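PDB 6CIB: YcaO, which binds ADP and magnesium as a member of the YcaO family, and probably takes part in ATP-dependent thioamidation of a peptide backbone. Local coordinates for residues S170-L184 with E205-V219. Numbering follows the deposited sequence.
Sequences SWSIVEYFRIHPPEL and ELRLLPSRVEGVYVV
Glu183 and Arg207 form a single antiparallel bridge, a non-hydrogen-bonded pair, tying strand 183-185 to a β-hairpin of the YcaO domain whose arms are 205-209 and 217-219; helical segment 170-177 runs nearly perpendicular (96°) to strand 205-209. At Glu205, OE1 lies 3.8 Å from Glu183 OE2, two like charges that Arg207, and Arg203 on Glu205 OE2, probably temper. Leu206 O is gripped from opposite faces of its carbonyl plane, by Leu184 N at 3.0 Å and by Arg207 NH1. Arg207 bends at its second torsion (chi2 -63°), which carries the guanidinium back to Glu205, where NH1 and NH2 grip OE1 end-on in a salt bridge, in the guanidinium plane. A leucine here would probably leave Glu205 OE1 without these two donors and Glu183 less compensated. Leu208 N closes the bridge on Pro182 O, 3.0 Å away. Leu209 CD2 sits against Trp171 N, and the Pro210 ring crosses Val174 nearly at right angles, CD to CG2 3.7 Å. Arg212 lays one guanidinium face under Ile173 CD1; NH1 makes a salt bridge to Asp169, NH2 a hydrogen bond to Asn366 O. On the returning arm Val218 CG2 touches Ser170 OG, which donates to Pro210 O at 2.9 Å from above the carbonyl plane.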
ATOM      1  N   SER A 170       0.184  10.264  -4.200  1.00 29.92           N
ATOM      2  CA  SER A 170      -0.676  10.619  -5.340  1.00 31.12           C
ATOM      3  C   SER A 170      -2.133  10.813  -4.933  1.00 31.01           C
ATOM      4  O   SER A 170      -2.742  11.825  -5.275  1.00 31.09           O
ATOM      5  CB  SER A 170      -0.600   9.563  -6.444  1.00 31.74           C
ATOM      6  OG  SER A 170       0.611   9.649  -7.163  1.00 34.73           O
ATOM      7  N   TRP A 171      -2.680   9.835  -4.205  1.00 30.79           N
ATOM      8  CA  TRP A 171      -4.048   9.897  -3.705  1.00 30.73           C
ATOM      9  C   TRP A 171      -4.256  11.114  -2.787  1.00 31.40           C
ATOM     10  O   TRP A 171      -5.263  11.813  -2.916  1.00 30.58           O
ATOM     11  CB  TRP A 171      -4.424   8.565  -3.032  1.00 30.86           C
ATOM     12  CG  TRP A 171      -5.830   8.458  -2.520  1.00 31.24           C
ATOM     13  CD1 TRP A 171      -6.910   9.213  -2.890  1.00 30.60           C
ATOM     14  CD2 TRP A 171      -6.319   7.505  -1.564  1.00 32.27           C
ATOM     15  NE1 TRP A 171      -8.029   8.812  -2.206  1.00 31.49           N
ATOM     16  CE2 TRP A 171      -7.701   7.769  -1.382  1.00 32.28           C
ATOM     17  CE3 TRP A 171      -5.723   6.466  -0.830  1.00 31.73           C
ATOM     18  CZ2 TRP A 171      -8.502   7.026  -0.498  1.00 32.57           C
ATOM     19  CZ3 TRP A 171      -6.517   5.728   0.054  1.00 32.56           C
ATOM     20  CH2 TRP A 171      -7.897   6.010   0.203  1.00 32.89           C
ATOM     21  N   SER A 172      -3.288  11.375  -1.904  1.00 31.48           N
ATOM     22  CA  SER A 172      -3.325  12.540  -1.007  1.00 33.00           C
ATOM     23  C   SER A 172      -3.330  13.880  -1.754  1.00 33.27           C
ATOM     24  O   SER A 172      -4.040  14.798  -1.365  1.00 33.05           O
ATOM     25  CB  SER A 172      -2.166  12.496  -0.026  1.00 31.88           C
ATOM     26  OG  SER A 172      -2.301  11.405   0.857  1.00 34.61           O
ATOM     27  N   ILE A 173      -2.547  13.962  -2.826  1.00 33.10           N
ATOM     28  CA  ILE A 173      -2.518  15.126  -3.717  1.00 35.81           C
ATOM     29  C   ILE A 173      -3.871  15.379  -4.397  1.00 34.71           C
ATOM     30  O   ILE A 173      -4.358  16.510  -4.398  1.00 34.63           O
ATOM     31  CB  ILE A 173      -1.301  15.041  -4.697  1.00 37.14           C
ATOM     32  CG1 ILE A 173      -0.173  15.942  -4.201  1.00 39.46           C
ATOM     33  CG2 ILE A 173      -1.633  15.431  -6.129  1.00 35.94           C
ATOM     34  CD1 ILE A 173       0.473  15.474  -2.917  1.00 40.47           C
ATOM     35  N   VAL A 174      -4.471  14.316  -4.931  1.00 33.76           N
ATOM     36  CA  VAL A 174      -5.793  14.366  -5.560  1.00 33.27           C
ATOM     37  C   VAL A 174      -6.874  14.849  -4.581  1.00 33.15           C
ATOM     38  O   VAL A 174      -7.662  15.718  -4.930  1.00 33.75           O
ATOM     39  CB  VAL A 174      -6.148  13.006  -6.232  1.00 32.69           C
ATOM     40  CG1 VAL A 174      -7.610  12.944  -6.680  1.00 31.22           C
ATOM     41  CG2 VAL A 174      -5.235  12.757  -7.428  1.00 31.12           C
ATOM     42  N   GLU A 175      -6.885  14.315  -3.360  1.00 33.54           N
ATOM     43  CA  GLU A 175      -7.866  14.715  -2.339  1.00 35.14           C
ATOM     44  C   GLU A 175      -7.629  16.122  -1.759  1.00 35.82           C
ATOM     45  O   GLU A 175      -8.587  16.861  -1.529  1.00 34.31           O
ATOM     46  CB  GLU A 175      -7.954  13.688  -1.195  1.00 35.18           C
ATOM     47  CG  GLU A 175      -8.324  12.259  -1.598  1.00 36.67           C
ATOM     48  CD  GLU A 175      -9.733  12.076  -2.148  1.00 37.59           C
ATOM     49  OE1 GLU A 175     -10.565  13.001  -2.087  1.00 39.03           O
ATOM     50  OE2 GLU A 175     -10.016  10.970  -2.655  1.00 39.34           O
ATOM     51  N   TYR A 176      -6.368  16.479  -1.520  1.00 37.44           N
ATOM     52  CA  TYR A 176      -6.017  17.795  -0.959  1.00 40.81           C
ATOM     53  C   TYR A 176      -6.444  18.947  -1.879  1.00 42.39           C
ATOM     54  O   TYR A 176      -7.061  19.904  -1.417  1.00 43.34           O
ATOM     55  CB  TYR A 176      -4.515  17.876  -0.666  1.00 42.33           C
ATOM     56  CG  TYR A 176      -4.084  19.074   0.156  1.00 44.26           C
ATOM     57  CD1 TYR A 176      -4.147  19.046   1.555  1.00 45.44           C
ATOM     58  CD2 TYR A 176      -3.588  20.227  -0.461  1.00 45.56           C
ATOM     59  CE1 TYR A 176      -3.742  20.140   2.315  1.00 46.83           C
ATOM     60  CE2 TYR A 176      -3.181  21.329   0.288  1.00 47.41           C
ATOM     61  CZ  TYR A 176      -3.259  21.278   1.674  1.00 46.81           C
ATOM     62  OH  TYR A 176      -2.855  22.361   2.418  1.00 49.04           O
ATOM     63  N   PHE A 177      -6.122  18.831  -3.170  1.00 43.14           N
ATOM     64  CA  PHE A 177      -6.429  19.854  -4.170  1.00 42.11           C
ATOM     65  C   PHE A 177      -7.738  19.600  -4.902  1.00 41.75           C
ATOM     66  O   PHE A 177      -8.136  20.416  -5.735  1.00 41.00           O
ATOM     67  CB  PHE A 177      -5.309  19.946  -5.209  1.00 41.76           C
ATOM     68  CG  PHE A 177      -4.009  20.451  -4.662  1.00 43.90           C
ATOM     69  CD1 PHE A 177      -3.864  21.790  -4.274  1.00 44.54           C
ATOM     70  CD2 PHE A 177      -2.914  19.592  -4.545  1.00 43.08           C
ATOM     71  CE1 PHE A 177      -2.649  22.254  -3.775  1.00 45.81           C
ATOM     72  CE2 PHE A 177      -1.699  20.053  -4.045  1.00 44.06           C
ATOM     73  CZ  PHE A 177      -1.567  21.384  -3.661  1.00 44.64           C
ATOM     74  N   ARG A 178      -8.393  18.475  -4.599  1.00 41.93           N
ATOM     75  CA  ARG A 178      -9.588  18.013  -5.329  1.00 42.14           C
ATOM     76  C   ARG A 178      -9.368  18.027  -6.845  1.00 41.47           C
ATOM     77  O   ARG A 178     -10.164  18.588  -7.608  1.00 40.35           O
ATOM     78  CB  ARG A 178     -10.846  18.775  -4.900  1.00 45.82           C
ATOM     79  CG  ARG A 178     -11.244  18.466  -3.475  1.00 51.00           C
ATOM     80  CD  ARG A 178     -12.665  18.895  -3.186  1.00 56.34           C
ATOM     81  NE  ARG A 178     -13.242  18.020  -2.171  1.00 60.75           N
ATOM     82  CZ  ARG A 178     -14.203  17.127  -2.392  1.00 62.55           C
ATOM     83  NH1 ARG A 178     -14.741  16.982  -3.599  1.00 63.03           N
ATOM     84  NH2 ARG A 178     -14.641  16.381  -1.388  1.00 65.93           N
ATOM     85  N   ILE A 179      -8.251  17.421  -7.252  1.00 39.78           N
ATOM     86  CA  ILE A 179      -7.910  17.208  -8.654  1.00 40.62           C
ATOM     87  C   ILE A 179      -8.903  16.214  -9.255  1.00 40.26           C
ATOM     88  O   ILE A 179      -9.301  15.253  -8.591  1.00 39.87           O
ATOM     89  CB  ILE A 179      -6.455  16.679  -8.814  1.00 41.21           C
ATOM     90  CG1 ILE A 179      -5.450  17.686  -8.225  1.00 43.45           C
ATOM     91  CG2 ILE A 179      -6.135  16.371 -10.279  1.00 40.51           C
ATOM     92  CD1 ILE A 179      -4.006  17.222  -8.188  1.00 42.77           C
ATOM     93  N   HIS A 180      -9.309  16.483 -10.497  1.00 39.64           N
ATOM     94  CA  HIS A 180     -10.106  15.578 -11.315  1.00 38.28           C
ATOM     95  C   HIS A 180      -9.153  14.796 -12.238  1.00 38.14           C
ATOM     96  O   HIS A 180      -8.846  15.272 -13.338  1.00 38.40           O
ATOM     97  CB  HIS A 180     -11.110  16.381 -12.159  1.00 40.35           C
ATOM     98  CG  HIS A 180     -12.200  17.036 -11.364  1.00 40.03           C
ATOM     99  ND1 HIS A 180     -13.534  16.834 -11.636  1.00 40.28           N
ATOM    100  CD2 HIS A 180     -12.156  17.892 -10.315  1.00 40.28           C
ATOM    101  CE1 HIS A 180     -14.267  17.534 -10.789  1.00 40.80           C
ATOM    102  NE2 HIS A 180     -13.454  18.178  -9.970  1.00 40.08           N
ATOM    103  N   PRO A 181      -8.661  13.605 -11.799  1.00 36.50           N
ATOM    104  CA  PRO A 181      -7.699  12.897 -12.652  1.00 36.31           C
ATOM    105  C   PRO A 181      -8.345  12.381 -13.944  1.00 35.68           C
ATOM    106  O   PRO A 181      -9.559  12.129 -13.950  1.00 36.12           O
ATOM    107  CB  PRO A 181      -7.228  11.730 -11.766  1.00 36.07           C
ATOM    108  CG  PRO A 181      -8.328  11.516 -10.795  1.00 35.95           C
ATOM    109  CD  PRO A 181      -8.919  12.867 -10.545  1.00 36.73           C
ATOM    110  N   PRO A 182      -7.550  12.243 -15.037  1.00 35.95           N
ATOM    111  CA  PRO A 182      -8.098  11.701 -16.284  1.00 35.94           C
ATOM    112  C   PRO A 182      -8.497  10.233 -16.163  1.00 37.70           C
ATOM    113  O   PRO A 182      -7.894   9.487 -15.374  1.00 36.06           O
ATOM    114  CB  PRO A 182      -6.930  11.844 -17.269  1.00 35.33           C
ATOM    115  CG  PRO A 182      -5.713  11.849 -16.413  1.00 35.10           C
ATOM    116  CD  PRO A 182      -6.116  12.572 -15.174  1.00 34.25           C
ATOM    117  N   GLU A 183      -9.510   9.844 -16.935  1.00 40.29           N
ATOM    118  CA  GLU A 183      -9.868   8.438 -17.143  1.00 41.23           C
ATOM    119  C   GLU A 183      -8.721   7.701 -17.837  1.00 41.54           C
ATOM    120  O   GLU A 183      -8.095   8.240 -18.762  1.00 41.74           O
ATOM    121  CB  GLU A 183     -11.158   8.332 -17.971  1.00 43.53           C
ATOM    122  CG  GLU A 183     -11.609   6.905 -18.293  1.00 46.14           C
ATOM    123  CD  GLU A 183     -13.080   6.787 -18.663  1.00 50.69           C
ATOM    124  OE1 GLU A 183     -13.654   7.743 -19.234  1.00 51.42           O
ATOM    125  OE2 GLU A 183     -13.668   5.718 -18.383  1.00 55.02           O
ATOM    126  N   LEU A 184      -8.436   6.484 -17.373  1.00 39.90           N
ATOM    127  CA  LEU A 184      -7.438   5.632 -18.019  1.00 39.81           C
ATOM    128  C   LEU A 184      -8.103   4.498 -18.801  1.00 40.24           C
ATOM    129  O   LEU A 184      -8.838   3.689 -18.228  1.00 39.86           O
ATOM    130  CB  LEU A 184      -6.411   5.096 -17.010  1.00 37.74           C
ATOM    131  CG  LEU A 184      -5.349   4.140 -17.575  1.00 38.01           C
ATOM    132  CD1 LEU A 184      -4.259   4.855 -18.378  1.00 37.64           C
ATOM    133  CD2 LEU A 184      -4.740   3.333 -16.447  1.00 37.07           C
ATOM    134  N   GLU A 205     -14.720   2.448 -12.669  1.00 38.09           N
ATOM    135  CA  GLU A 205     -14.056   3.529 -13.399  1.00 40.66           C
ATOM    136  C   GLU A 205     -12.565   3.560 -13.078  1.00 37.97           C
ATOM    137  O   GLU A 205     -12.185   3.464 -11.910  1.00 38.04           O
ATOM    138  CB  GLU A 205     -14.682   4.869 -13.016  1.00 44.14           C
ATOM    139  CG  GLU A 205     -16.142   5.053 -13.406  1.00 49.45           C
ATOM    140  CD  GLU A 205     -16.303   5.500 -14.844  1.00 52.88           C
ATOM    141  OE1 GLU A 205     -15.678   6.513 -15.233  1.00 54.66           O
ATOM    142  OE2 GLU A 205     -17.057   4.836 -15.585  1.00 56.81           O
ATOM    143  N   LEU A 206     -11.731   3.695 -14.111  1.00 35.29           N
ATOM    144  CA  LEU A 206     -10.277   3.778 -13.938  1.00 34.39           C
ATOM    145  C   LEU A 206      -9.757   5.196 -14.147  1.00 33.62           C
ATOM    146  O   LEU A 206     -10.241   5.915 -15.019  1.00 32.48           O
ATOM    147  CB  LEU A 206      -9.541   2.791 -14.861  1.00 34.42           C
ATOM    148  CG  LEU A 206      -9.741   1.290 -14.616  1.00 36.23           C
ATOM    149  CD1 LEU A 206      -9.124   0.482 -15.744  1.00 36.50           C
ATOM    150  CD2 LEU A 206      -9.180   0.848 -13.268  1.00 35.57           C
ATOM    151  N   ARG A 207      -8.781   5.581 -13.324  1.00 33.24           N
ATOM    152  CA  ARG A 207      -8.144   6.898 -13.386  1.00 31.69           C
ATOM    153  C   ARG A 207      -6.628   6.775 -13.320  1.00 32.72           C
ATOM    154  O   ARG A 207      -6.106   5.954 -12.559  1.00 29.95           O
ATOM    155  CB  ARG A 207      -8.603   7.781 -12.224  1.00 32.36           C
ATOM    156  CG  ARG A 207     -10.101   8.014 -12.088  1.00 33.51           C
ATOM    157  CD  ARG A 207     -10.703   8.752 -13.275  1.00 33.42           C
ATOM    158  NE  ARG A 207     -12.158   8.854 -13.121  1.00 34.37           N
ATOM    159  CZ  ARG A 207     -13.051   8.171 -13.830  1.00 33.22           C
ATOM    160  NH1 ARG A 207     -12.664   7.333 -14.790  1.00 34.10           N
ATOM    161  NH2 ARG A 207     -14.344   8.346 -13.590  1.00 32.60           N
ATOM    162  N   LEU A 208      -5.926   7.585 -14.113  1.00 31.79           N
ATOM    163  CA  LEU A 208      -4.491   7.768 -13.936  1.00 32.20           C
ATOM    164  C   LEU A 208      -4.248   8.985 -13.039  1.00 33.14           C
ATOM    165  O   LEU A 208      -4.508  10.122 -13.434  1.00 35.98           O
ATOM    166  CB  LEU A 208      -3.759   7.899 -15.280  1.00 32.04           C
ATOM    167  CG  LEU A 208      -2.221   7.868 -15.209  1.00 33.36           C
ATOM    168  CD1 LEU A 208      -1.670   6.476 -14.910  1.00 32.63           C
ATOM    169  CD2 LEU A 208      -1.606   8.416 -16.488  1.00 33.40           C
ATOM    170  N   LEU A 209      -3.771   8.731 -11.823  1.00 33.44           N
ATOM    171  CA  LEU A 209      -3.483   9.793 -10.855  1.00 33.49           C
ATOM    172  C   LEU A 209      -2.205  10.518 -11.240  1.00 34.53           C
ATOM    173  O   LEU A 209      -1.318   9.908 -11.851  1.00 34.08           O
ATOM    174  CB  LEU A 209      -3.356   9.221  -9.440  1.00 32.58           C
ATOM    175  CG  LEU A 209      -4.641   9.040  -8.621  1.00 33.66           C
ATOM    176  CD1 LEU A 209      -5.447   7.854  -9.092  1.00 32.11           C
ATOM    177  CD2 LEU A 209      -4.319   8.857  -7.153  1.00 32.69           C
ATOM    178  N   PRO A 210      -2.106  11.826 -10.911  1.00 35.26           N
ATOM    179  CA  PRO A 210      -0.820  12.504 -11.090  1.00 35.97           C
ATOM    180  C   PRO A 210       0.219  11.922 -10.127  1.00 36.49           C
ATOM    181  O   PRO A 210       0.031  11.953  -8.907  1.00 39.88           O
ATOM    182  CB  PRO A 210      -1.142  13.963 -10.744  1.00 35.08           C
ATOM    183  CG  PRO A 210      -2.342  13.888  -9.853  1.00 33.57           C
ATOM    184  CD  PRO A 210      -3.145  12.759 -10.436  1.00 34.89           C
ATOM    185  N   SER A 211       1.281  11.356 -10.685  1.00 36.00           N
ATOM    186  CA  SER A 211       2.384  10.834  -9.893  1.00 33.91           C
ATOM    187  C   SER A 211       3.475  11.889  -9.758  1.00 33.93           C
ATOM    188  O   SER A 211       3.883  12.502 -10.748  1.00 34.53           O
ATOM    189  CB  SER A 211       2.941   9.571 -10.544  1.00 33.54           C
ATOM    190  OG  SER A 211       4.110   9.116  -9.879  1.00 32.44           O
ATOM    191  N   ARG A 212       3.953  12.079  -8.533  1.00 32.58           N
ATOM    192  CA  ARG A 212       5.062  12.995  -8.264  1.00 32.16           C
ATOM    193  C   ARG A 212       6.426  12.315  -8.387  1.00 30.84           C
ATOM    194  O   ARG A 212       7.449  12.946  -8.152  1.00 30.52           O
ATOM    195  CB  ARG A 212       4.914  13.633  -6.883  1.00 32.07           C
ATOM    196  CG  ARG A 212       3.726  14.570  -6.753  1.00 34.21           C
ATOM    197  CD  ARG A 212       3.367  14.700  -5.287  1.00 35.65           C
ATOM    198  NE  ARG A 212       3.731  15.993  -4.752  1.00 39.22           N
ATOM    199  CZ  ARG A 212       3.828  16.305  -3.463  1.00 38.50           C
ATOM    200  NH1 ARG A 212       3.632  15.407  -2.496  1.00 35.18           N
ATOM    201  NH2 ARG A 212       4.148  17.548  -3.146  1.00 39.11           N
ATOM    202  N   VAL A 213       6.433  11.032  -8.764  1.00 30.16           N
ATOM    203  CA  VAL A 213       7.668  10.254  -8.895  1.00 30.28           C
ATOM    204  C   VAL A 213       7.797   9.744 -10.335  1.00 32.61           C
ATOM    205  O   VAL A 213       6.947   8.993 -10.822  1.00 30.54           O
ATOM    206  CB  VAL A 213       7.710   9.066  -7.895  1.00 29.27           C
ATOM    207  CG1 VAL A 213       9.025   8.295  -8.008  1.00 27.91           C
ATOM    208  CG2 VAL A 213       7.488   9.544  -6.458  1.00 27.81           C
ATOM    209  N   GLU A 214       8.869  10.139 -11.012  1.00 34.23           N
ATOM    210  CA  GLU A 214       9.033   9.761 -12.408  1.00 37.09           C
ATOM    211  C   GLU A 214       9.373   8.287 -12.578  1.00 35.44           C
ATOM    212  O   GLU A 214      10.177   7.736 -11.826  1.00 35.16           O
ATOM    213  CB  GLU A 214      10.062  10.631 -13.122  1.00 42.05           C
ATOM    214  CG  GLU A 214       9.731  10.756 -14.600  1.00 45.68           C
ATOM    215  CD  GLU A 214      10.820  11.422 -15.389  1.00 48.04           C
ATOM    216  OE1 GLU A 214      11.121  12.594 -15.093  1.00 48.01           O
ATOM    217  OE2 GLU A 214      11.361  10.763 -16.304  1.00 50.97           O
ATOM    218  N   GLY A 215       8.737   7.668 -13.571  1.00 34.40           N
ATOM    219  CA  GLY A 215       8.855   6.236 -13.806  1.00 33.81           C
ATOM    220  C   GLY A 215       7.843   5.392 -13.047  1.00 34.06           C
ATOM    221  O   GLY A 215       7.741   4.194 -13.306  1.00 34.67           O
ATOM    222  N   VAL A 216       7.110   6.001 -12.108  1.00 31.90           N
ATOM    223  CA  VAL A 216       6.100   5.291 -11.308  1.00 30.59           C
ATOM    224  C   VAL A 216       4.707   5.813 -11.666  1.00 30.70           C
ATOM    225  O   VAL A 216       4.457   7.021 -11.613  1.00 31.96           O
ATOM    226  CB  VAL A 216       6.334   5.422  -9.777  1.00 29.11           C
ATOM    227  CG1 VAL A 216       5.286   4.627  -8.991  1.00 28.60           C
ATOM    228  CG2 VAL A 216       7.724   4.947  -9.398  1.00 28.70           C
ATOM    229  N   TYR A 217       3.819   4.895 -12.035  1.00 30.97           N
ATOM    230  CA  TYR A 217       2.428   5.224 -12.370  1.00 31.11           C
ATOM    231  C   TYR A 217       1.507   4.860 -11.224  1.00 29.67           C
ATOM    232  O   TYR A 217       1.699   3.827 -10.590  1.00 29.43           O
ATOM    233  CB  TYR A 217       2.003   4.504 -13.658  1.00 32.85           C
ATOM    234  CG  TYR A 217       2.828   4.931 -14.848  1.00 34.25           C
ATOM    235  CD1 TYR A 217       2.543   6.125 -15.527  1.00 34.45           C
ATOM    236  CD2 TYR A 217       3.912   4.159 -15.285  1.00 34.56           C
ATOM    237  CE1 TYR A 217       3.305   6.536 -16.612  1.00 35.87           C
ATOM    238  CE2 TYR A 217       4.683   4.561 -16.372  1.00 35.05           C
ATOM    239  CZ  TYR A 217       4.375   5.746 -17.029  1.00 36.55           C
ATOM    240  OH  TYR A 217       5.129   6.151 -18.103  1.00 39.30           O
ATOM    241  N   VAL A 218       0.528   5.721 -10.951  1.00 28.32           N
ATOM    242  CA  VAL A 218      -0.478   5.443  -9.926  1.00 26.65           C
ATOM    243  C   VAL A 218      -1.869   5.437 -10.568  1.00 26.98           C
ATOM    244  O   VAL A 218      -2.241   6.389 -11.270  1.00 26.21           O
ATOM    245  CB  VAL A 218      -0.406   6.430  -8.730  1.00 25.70           C
ATOM    246  CG1 VAL A 218      -1.411   6.052  -7.646  1.00 23.95           C
ATOM    247  CG2 VAL A 218       1.003   6.470  -8.132  1.00 25.10           C
ATOM    248  N   VAL A 219      -2.609   4.348 -10.340  1.00 26.73           N
ATOM    249  CA  VAL A 219      -3.949   4.146 -10.901  1.00 27.13           C
ATOM    250  C   VAL A 219      -4.970   4.047  -9.769  1.00 28.09           C
ATOM    251  O   VAL A 219      -4.724   3.397  -8.756  1.00 27.95           O
ATOM    252  CB  VAL A 219      -4.007   2.894 -11.828  1.00 27.00           C
ATOM    253  CG1 VAL A 219      -5.428   2.559 -12.280  1.00 26.59           C
ATOM    254  CG2 VAL A 219      -3.128   3.090 -13.053  1.00 26.33           C
TER
HETATM  255  O   HOH W   1       3.117  10.700  -6.104  1.00 36.64           O
HETATM  256  O   HOH W   2     -11.680  11.620 -12.131  1.00 37.23           O
HETATM  257  O   HOH W   3     -12.959   3.669 -16.642  1.00 41.80           O